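Local coordinates for protein adenylyltransferase VopS (Vibrio parahaemolyticus, PDB 3LET) that transfers AMP from ATP to a threonine of host Rho GTPases, preventing their interaction with downstream effectors and so inhibiting actin assembly in infected cells, at residues V115-N118 and Q119-V123; D125-V128 and M129-A133; A163-N167 and N168-A172. All coordinates share one frame; numbering follows the deposited sequence.

Contact 1 (V115-N118 and Q119-V123)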
loop_
_atom_site.group_PDB
_atom_site.type_symbol
_atom_site.label_atom_id
_atom_site.label_comp_id
_atom_site.label_asym_id
_atom_site.label_seq_id
_atom_site.Cartn_x
_atom_site.Cartn_y
_atom_site.Cartn_z
ATOM N N VAL A 115 0.027 11.374 25.613
ATOM C CA VAL A 115 -1.048 11.943 24.807
ATOM C C VAL A 115 -0.789 11.649 23.327
ATOM O O VAL A 115 -1.680 11.212 22.610
ATOM C CB VAL A 115 -1.158 13.457 25.020
ATOM C CG1 VAL A 115 -2.084 14.074 23.998
ATOM C CG2 VAL A 115 -1.648 13.747 26.433
ATOM N N ARG A 116 0.448 11.857 22.885
ATOM C CA ARG A 116 0.805 11.610 21.481
ATOM C C ARG A 116 0.676 10.132 21.141
ATOM O O ARG A 116 0.198 9.798 20.077
ATOM C CB ARG A 116 2.235 12.092 21.178
ATOM C CG ARG A 116 2.421 13.637 21.308
ATOM C CD ARG A 116 1.403 14.404 20.466
ATOM N NE ARG A 116 1.539 15.852 20.608
ATOM C CZ ARG A 116 1.714 16.705 19.601
ATOM N NH1 ARG A 116 1.761 16.280 18.345
ATOM N NH2 ARG A 116 1.831 18.000 19.848
ATOM N N ILE A 117 1.119 9.249 22.032
ATOM C CA ILE A 117 1.075 7.821 21.745
ATOM C C ILE A 117 -0.383 7.358 21.642
ATOM O O ILE A 117 -0.750 6.548 20.759
ATOM C CB ILE A 117 1.850 7.029 22.798
ATOM C CG1 ILE A 117 3.359 7.252 22.606
ATOM C CG2 ILE A 117 1.529 5.537 22.722
ATOM C CD1 ILE A 117 4.171 6.896 23.832
ATOM N N ASN A 118 -1.227 7.909 22.499
ATOM C CA ASN A 118 -2.645 7.599 22.449
ATOM C C ASN A 118 -3.292 8.094 21.180
ATOM O O ASN A 118 -4.065 7.376 20.566
ATOM C CB ASN A 118 -3.361 8.195 23.666
ATOM C CG ASN A 118 -3.081 7.422 24.928
ATOM O OD1 ASN A 118 -2.440 6.374 24.893
ATOM N ND2 ASN A 118 -3.573 7.924 26.053
ATOM N N GLN A 119 -2.974 9.319 20.773
ATOM C CA GLN A 119 -3.519 9.866 19.539
ATOM C C GLN A 119 -3.091 9.038 18.340
ATOM O O GLN A 119 -3.887 8.797 17.442
ATOM C CB GLN A 119 -3.097 11.323 19.348
ATOM C CG GLN A 119 -3.732 12.250 20.386
ATOM C CD GLN A 119 -3.126 13.630 20.396
ATOM O OE1 GLN A 119 -1.914 13.786 20.275
ATOM N NE2 GLN A 119 -3.968 14.644 20.548
ATOM N N MET A 120 -1.833 8.617 18.320
ATOM C CA MET A 120 -1.338 7.824 17.199
ATOM C C MET A 120 -1.947 6.416 17.166
ATOM O O MET A 120 -2.105 5.822 16.099
ATOM C CB MET A 120 0.183 7.789 17.195
ATOM C CG MET A 120 0.756 9.138 16.787
ATOM S SD MET A 120 2.532 9.144 16.628
ATOM C CE MET A 120 3.037 8.649 18.265
ATOM N N GLN A 121 -2.299 5.862 18.319
ATOM C CA GLN A 121 -3.029 4.589 18.293
ATOM C C GLN A 121 -4.393 4.770 17.666
ATOM O O GLN A 121 -4.888 3.857 16.991
ATOM C CB GLN A 121 -3.173 3.990 19.696
ATOM C CG GLN A 121 -1.854 3.431 20.209
ATOM C CD GLN A 121 -1.953 2.897 21.620
ATOM O OE1 GLN A 121 -2.340 1.742 21.848
ATOM N NE2 GLN A 121 -1.627 3.743 22.583
ATOM N N ALA A 122 -5.031 5.918 17.879
ATOM C CA ALA A 122 -6.304 6.151 17.190
ATOM C C ALA A 122 -6.089 6.281 15.674
ATOM O O ALA A 122 -6.899 5.794 14.885
ATOM C CB ALA A 122 -7.025 7.395 17.767
ATOM N N VAL A 123 -4.990 6.913 15.251
ATOM C CA VAL A 123 -4.700 7.022 13.823
ATOM C C VAL A 123 -4.511 5.616 13.245
ATOM O O VAL A 123 -5.096 5.293 12.233
ATOM C CB VAL A 123 -3.442 7.883 13.548
ATOM C CG1 VAL A 123 -3.001 7.759 12.077
ATOM C CG2 VAL A 123 -3.707 9.354 13.924
HETATM O O HOH W 1 -1.413 4.136 25.450
#
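Gln119 lies alongside Val115 one helical turn earlier, the two side chains pointing the same way, with Val115 CG1 3.7 Å from Gln119 OE1. That methyl sits anti to its own backbone N (chi1 169°), which sets it over one face of the Gln119 amide. Arg116 comes up at the OE1 end, close to the amide plane, its CD 3.4 Å from Gln119 OE1, and the guanidinium and amide planes stand 79° apart, nearly perpendicular. The polar end of Arg116 is engaged away from this glutamine, since NH1 donates to the carbonyl O of Tyr102.

Across the next part of the turn, Gln121 passes at a slant over Asn118 and Ile117. Its amide plane is turned 51° from that of Asn118, and Gln121 NE2 lies 3.6 Å from Asn118 OD1. A water joins the two amides, donating to Asn118 OD1 at 2.5 Å and accepting from Gln121 NE2 at 2.9 Å. The same NE2 also makes a weak, long bond of 3.5 Å to Ile117 O, while the CG2 branch of Ile117 packs against NE2. Ile117 O already accepts from the backbone N of Gln121 at 3.0 Å, so main chain and side chain of one residue converge on a single carbonyl. Beneath these amides runs ordinary i to i+4 helical bonding, including Met120 N to Arg116 O.

The segment belongs to helix 113-139 and packs with one side against neighbouring helices. Met120 is buried, resting on Met69 and Met73 of helix 58-75 and on Val98, Val99 and Tyr102 of helix 88-102. Ile117 touches Val72 of helix 58-75, and Gln121 reaches Met73, leaving the exposed Val115, Asn118 and Gln119 along the outer surface of this all-helical region.

Contact 2 (D125-V128 and M129-A133)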
loop_
_atom_site.group_PDB
_atom_site.type_symbol
_atom_site.label_atom_id
_atom_site.label_comp_id
_atom_site.label_asym_id
_atom_site.label_seq_id
_atom_site.Cartn_x
_atom_site.Cartn_y
_atom_site.Cartn_z
ATOM N N ASP A 125 -5.648 2.769 14.464
ATOM C CA ASP A 125 -6.925 2.028 14.522
ATOM C C ASP A 125 -7.797 2.380 13.310
ATOM O O ASP A 125 -8.543 1.521 12.776
ATOM C CB ASP A 125 -7.718 2.407 15.783
ATOM C CG ASP A 125 -7.312 1.611 17.043
ATOM O OD1 ASP A 125 -6.760 0.503 16.944
ATOM O OD2 ASP A 125 -7.602 2.099 18.161
ATOM N N MET A 126 -7.778 3.649 12.910
ATOM C CA MET A 126 -8.573 4.096 11.745
ATOM C C MET A 126 -8.016 3.433 10.500
ATOM O O MET A 126 -8.775 2.930 9.660
ATOM C CB MET A 126 -8.525 5.622 11.569
ATOM C CG MET A 126 -9.216 6.401 12.689
ATOM S SD MET A 126 -10.977 6.073 12.725
ATOM C CE MET A 126 -11.473 6.635 11.096
ATOM N N GLU A 127 -6.701 3.392 10.400
ATOM C CA GLU A 127 -6.091 2.770 9.218
ATOM C C GLU A 127 -6.464 1.291 9.183
ATOM O O GLU A 127 -6.886 0.773 8.146
ATOM C CB GLU A 127 -4.580 2.938 9.238
ATOM C CG GLU A 127 -3.868 2.302 8.024
ATOM C CD GLU A 127 -4.123 3.034 6.692
ATOM O OE1 GLU A 127 -4.878 4.025 6.664
ATOM O OE2 GLU A 127 -3.549 2.604 5.655
ATOM N N VAL A 128 -6.335 0.603 10.317
ATOM C CA VAL A 128 -6.698 -0.819 10.373
ATOM C C VAL A 128 -8.160 -1.026 9.936
ATOM O O VAL A 128 -8.456 -1.925 9.155
ATOM C CB VAL A 128 -6.509 -1.384 11.800
ATOM C CG1 VAL A 128 -7.161 -2.785 11.925
ATOM C CG2 VAL A 128 -5.013 -1.429 12.162
ATOM N N MET A 129 -9.075 -0.202 10.446
ATOM C CA MET A 129 -10.473 -0.316 10.053
ATOM C C MET A 129 -10.639 -0.256 8.532
ATOM O O MET A 129 -11.450 -0.982 7.937
ATOM C CB MET A 129 -11.275 0.837 10.664
ATOM C CG MET A 129 -11.678 0.629 12.090
ATOM S SD MET A 129 -12.800 1.941 12.630
ATOM C CE MET A 129 -14.018 1.860 11.301
ATOM N N HIS A 130 -9.913 0.657 7.911
ATOM C CA HIS A 130 -10.115 0.935 6.477
ATOM C C HIS A 130 -9.535 -0.160 5.620
ATOM O O HIS A 130 -10.112 -0.523 4.594
ATOM C CB HIS A 130 -9.509 2.293 6.124
ATOM C CG HIS A 130 -10.181 3.433 6.831
ATOM N ND1 HIS A 130 -9.566 4.643 7.065
ATOM C CD2 HIS A 130 -11.416 3.520 7.386
ATOM C CE1 HIS A 130 -10.405 5.440 7.713
ATOM N NE2 HIS A 130 -11.529 4.782 7.922
ATOM N N LEU A 131 -8.392 -0.694 6.032
ATOM C CA LEU A 131 -7.795 -1.800 5.284
ATOM C C LEU A 131 -8.716 -2.999 5.411
ATOM O O LEU A 131 -8.912 -3.761 4.465
ATOM C CB LEU A 131 -6.431 -2.166 5.853
ATOM C CG LEU A 131 -5.452 -0.984 5.794
ATOM C CD1 LEU A 131 -4.083 -1.390 6.319
ATOM C CD2 LEU A 131 -5.317 -0.443 4.384
ATOM N N LYS A 132 -9.260 -3.209 6.603
ATOM C CA LYS A 132 -10.083 -4.398 6.807
ATOM C C LYS A 132 -11.392 -4.284 6.059
ATOM O O LYS A 132 -11.964 -5.291 5.678
ATOM C CB LYS A 132 -10.373 -4.624 8.298
ATOM C CG LYS A 132 -9.142 -5.200 8.999
ATOM C CD LYS A 132 -9.493 -5.712 10.377
ATOM C CE LYS A 132 -8.427 -6.636 10.905
ATOM N NZ LYS A 132 -8.789 -7.160 12.252
ATOM N N ALA A 133 -11.893 -3.064 5.891
ATOM C CA ALA A 133 -13.157 -2.890 5.172
ATOM C C ALA A 133 -12.928 -3.293 3.710
ATOM O O ALA A 133 -13.767 -3.969 3.109
ATOM C CB ALA A 133 -13.653 -1.454 5.273
HETATM O O HOH W 2 -7.039 5.400 5.954
#
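A mid-helix i to i+4 contact in the long alpha-helix 113-139 brings the His130 ring against Met126, whose carbonyl O and methyl both approach from the same side of the imidazole. Residues 125-133 keep the i to i+4 ladder, with Leu131 N donating to Glu127 O at 3.0 Å. Met126 O lies over one face of the imidazole, 3.1 Å above its plane and offset toward the rim, while accepting from His130 N. Two bends in its chain (chi2 -65°, chi3 -60°) fold the Met126 methyl back, so that CE stands beyond the CE1-NE2 edge, 3.7 Å from His130 NE2.

On the next face Glu127 and Leu131 pass at a slant, Leu131 CD2 meeting Glu127 OE2 at 3.7 Å; the polar partner of OE2 is Ser237 OG, by a hydrogen bond. Val128 and Lys132 run side by side, the lysine's extended aliphatic part along Val128 CG1. Leu82 of helix 77-86 covers Val128 and Leu131, and the loop residues Pro228 and Thr234 touch Glu127 and His130. A water at the edge of the imidazole, in its plane, bridges the two polar groups: it donates to Glu127 OE1 at 2.7 Å and lies 2.9 Å from His130 ND1.

Contact 3 (A163-N167 and N168-A172)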
loop_
_atom_site.group_PDB
_atom_site.type_symbol
_atom_site.label_atom_id
_atom_site.label_comp_id
_atom_site.label_asym_id
_atom_site.label_seq_id
_atom_site.Cartn_x
_atom_site.Cartn_y
_atom_site.Cartn_z
ATOM N N ALA A 163 -12.457 -0.628 -34.686
ATOM C CA ALA A 163 -11.718 -1.238 -35.797
ATOM C C ALA A 163 -12.098 -2.702 -36.027
ATOM O O ALA A 163 -11.900 -3.229 -37.109
ATOM C CB ALA A 163 -10.218 -1.118 -35.572
ATOM N N GLY A 164 -12.632 -3.365 -35.009
ATOM C CA GLY A 164 -13.079 -4.737 -35.165
ATOM C C GLY A 164 -11.981 -5.790 -35.256
ATOM O O GLY A 164 -12.190 -6.844 -35.871
ATOM N N VAL A 165 -10.815 -5.551 -34.658
ATOM C CA VAL A 165 -9.778 -6.604 -34.653
ATOM C C VAL A 165 -10.297 -7.846 -33.930
ATOM O O VAL A 165 -11.123 -7.734 -33.008
ATOM C CB VAL A 165 -8.487 -6.157 -33.936
ATOM C CG1 VAL A 165 -7.856 -4.970 -34.641
ATOM C CG2 VAL A 165 -8.786 -5.817 -32.488
ATOM N N THR A 166 -9.794 -9.020 -34.325
ATOM C CA THR A 166 -10.217 -10.283 -33.737
ATOM C C THR A 166 -9.199 -10.922 -32.776
ATOM O O THR A 166 -9.574 -11.739 -31.955
ATOM C CB THR A 166 -10.485 -11.359 -34.840
ATOM O OG1 THR A 166 -9.306 -11.515 -35.640
ATOM C CG2 THR A 166 -11.631 -10.974 -35.718
ATOM N N ASN A 167 -7.912 -10.590 -32.908
ATOM C CA ASN A 167 -6.857 -11.229 -32.112
ATOM C C ASN A 167 -6.988 -10.751 -30.643
ATOM O O ASN A 167 -7.275 -9.578 -30.392
ATOM C CB ASN A 167 -5.494 -10.916 -32.778
ATOM C CG ASN A 167 -4.316 -10.836 -31.806
ATOM O OD1 ASN A 167 -4.258 -9.953 -30.971
ATOM N ND2 ASN A 167 -3.323 -11.722 -31.979
ATOM N N ASN A 168 -6.822 -11.652 -29.675
ATOM C CA ASN A 168 -7.172 -11.318 -28.300
ATOM C C ASN A 168 -6.244 -10.271 -27.714
ATOM O O ASN A 168 -6.679 -9.431 -26.926
ATOM C CB ASN A 168 -7.174 -12.566 -27.420
ATOM C CG ASN A 168 -8.482 -13.326 -27.521
ATOM O OD1 ASN A 168 -9.519 -12.748 -27.840
ATOM N ND2 ASN A 168 -8.443 -14.615 -27.256
ATOM N N VAL A 169 -4.975 -10.304 -28.110
ATOM C CA VAL A 169 -4.023 -9.318 -27.595
ATOM C C VAL A 169 -4.400 -7.929 -28.086
ATOM O O VAL A 169 -4.355 -6.960 -27.325
ATOM C CB VAL A 169 -2.566 -9.640 -28.030
ATOM C CG1 VAL A 169 -1.625 -8.538 -27.600
ATOM C CG2 VAL A 169 -2.130 -10.962 -27.434
ATOM N N GLU A 170 -4.813 -7.809 -29.345
ATOM C CA GLU A 170 -5.220 -6.489 -29.827
ATOM C C GLU A 170 -6.550 -6.023 -29.232
ATOM O O GLU A 170 -6.725 -4.815 -28.940
ATOM C CB GLU A 170 -5.233 -6.460 -31.373
ATOM C CG GLU A 170 -3.830 -6.556 -31.957
ATOM C CD GLU A 170 -3.857 -6.638 -33.479
ATOM O OE1 GLU A 170 -4.076 -5.601 -34.130
ATOM O OE2 GLU A 170 -3.674 -7.743 -34.018
ATOM N N ARG A 171 -7.470 -6.964 -28.999
ATOM C CA ARG A 171 -8.733 -6.632 -28.352
ATOM C C ARG A 171 -8.490 -6.135 -26.919
ATOM O O ARG A 171 -9.094 -5.160 -26.470
ATOM C CB ARG A 171 -9.667 -7.859 -28.298
ATOM C CG ARG A 171 -10.172 -8.278 -29.703
ATOM C CD ARG A 171 -11.092 -9.498 -29.645
ATOM N NE ARG A 171 -12.238 -9.238 -28.782
ATOM C CZ ARG A 171 -12.489 -9.873 -27.641
ATOM N NH1 ARG A 171 -11.702 -10.859 -27.208
ATOM N NH2 ARG A 171 -13.577 -9.541 -26.953
ATOM N N ALA A 172 -7.608 -6.818 -26.201
ATOM C CA ALA A 172 -7.317 -6.428 -24.813
ATOM C C ALA A 172 -6.656 -5.057 -24.807
ATOM O O ALA A 172 -7.015 -4.208 -24.004
ATOM C CB ALA A 172 -6.427 -7.453 -24.160
#
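Asn167 OD1 accepts from Glu170 N at 2.7 Å, a side-chain cap on the first turn of helix 168-179. Asn167 is the N-cap residue, and the bond is nearly straight: the N-H...O angle is 159°, and the donor lies close to the line of the side-chain C=O. The torsions chi1 150° and chi2 -66° bring OD1 back over the start of the helix, where Val169 N is also close, at 3.0 Å. Main-chain bonding begins at the same residue, with Arg171 N donating to Asn167 O at 3.0 Å. Asn167 thus uses both its side-chain and its backbone oxygen on the opening turn.

A second group of polar contacts involves the Arg171 guanidinium. Within the helix, NH1 donates to Asn168 OD1 at 3.0 Å; the oxygen lies at the guanidinium edge, in its plane. The head also has partners beyond the turn: NH1 donates to Phe299 O, and NH2 forms a salt bridge with Glu157 OE2. With these partners around it the group is probably held in a fixed orientation.

Van der Waals contacts join the incoming loop to the helix. Val165 meets Glu170 at about a right angle, its CG2 branch 3.8 Å from Glu170 CB. The stem of Arg171 runs past the loop, CG lying 3.5 Å from Val165 O and CD 3.6 Å from Thr166 O. Val165 O in turn accepts from Asn161 ND2, tying the loop to the chain just after helix 157-160.

The first amide N-H groups of any helix lack carbonyl partners from a preceding turn. Here the cap supplies an uncharged acceptor for Glu170 N, while the arginine's charge is probably balanced by the Glu157 carboxylate, with the Phe299 carbonyl and the Asn168 amide oxygen as further acceptors.

Overall arrangement
Contacts 1 and 2 are successive parts of helix 113-139, their centres 15 Å apart, both in the N-terminal VopS family region. Contact 1 is at the surface; contact 2, nearer the chain's centre, is partly buried. Each has a water joining two polar side chains, but the pair changes from two amides to a carboxylate and an imidazole. Contact 3 is another surface site, 53 Å from contact 1 between centres and on the opposite side of the chain's centre. Where the first two lie within a running helix, contact 3 starts one, replacing water bridges by a direct side-chain cap and an arginine bonded to the chain just after helix 281-295 and to Glu157.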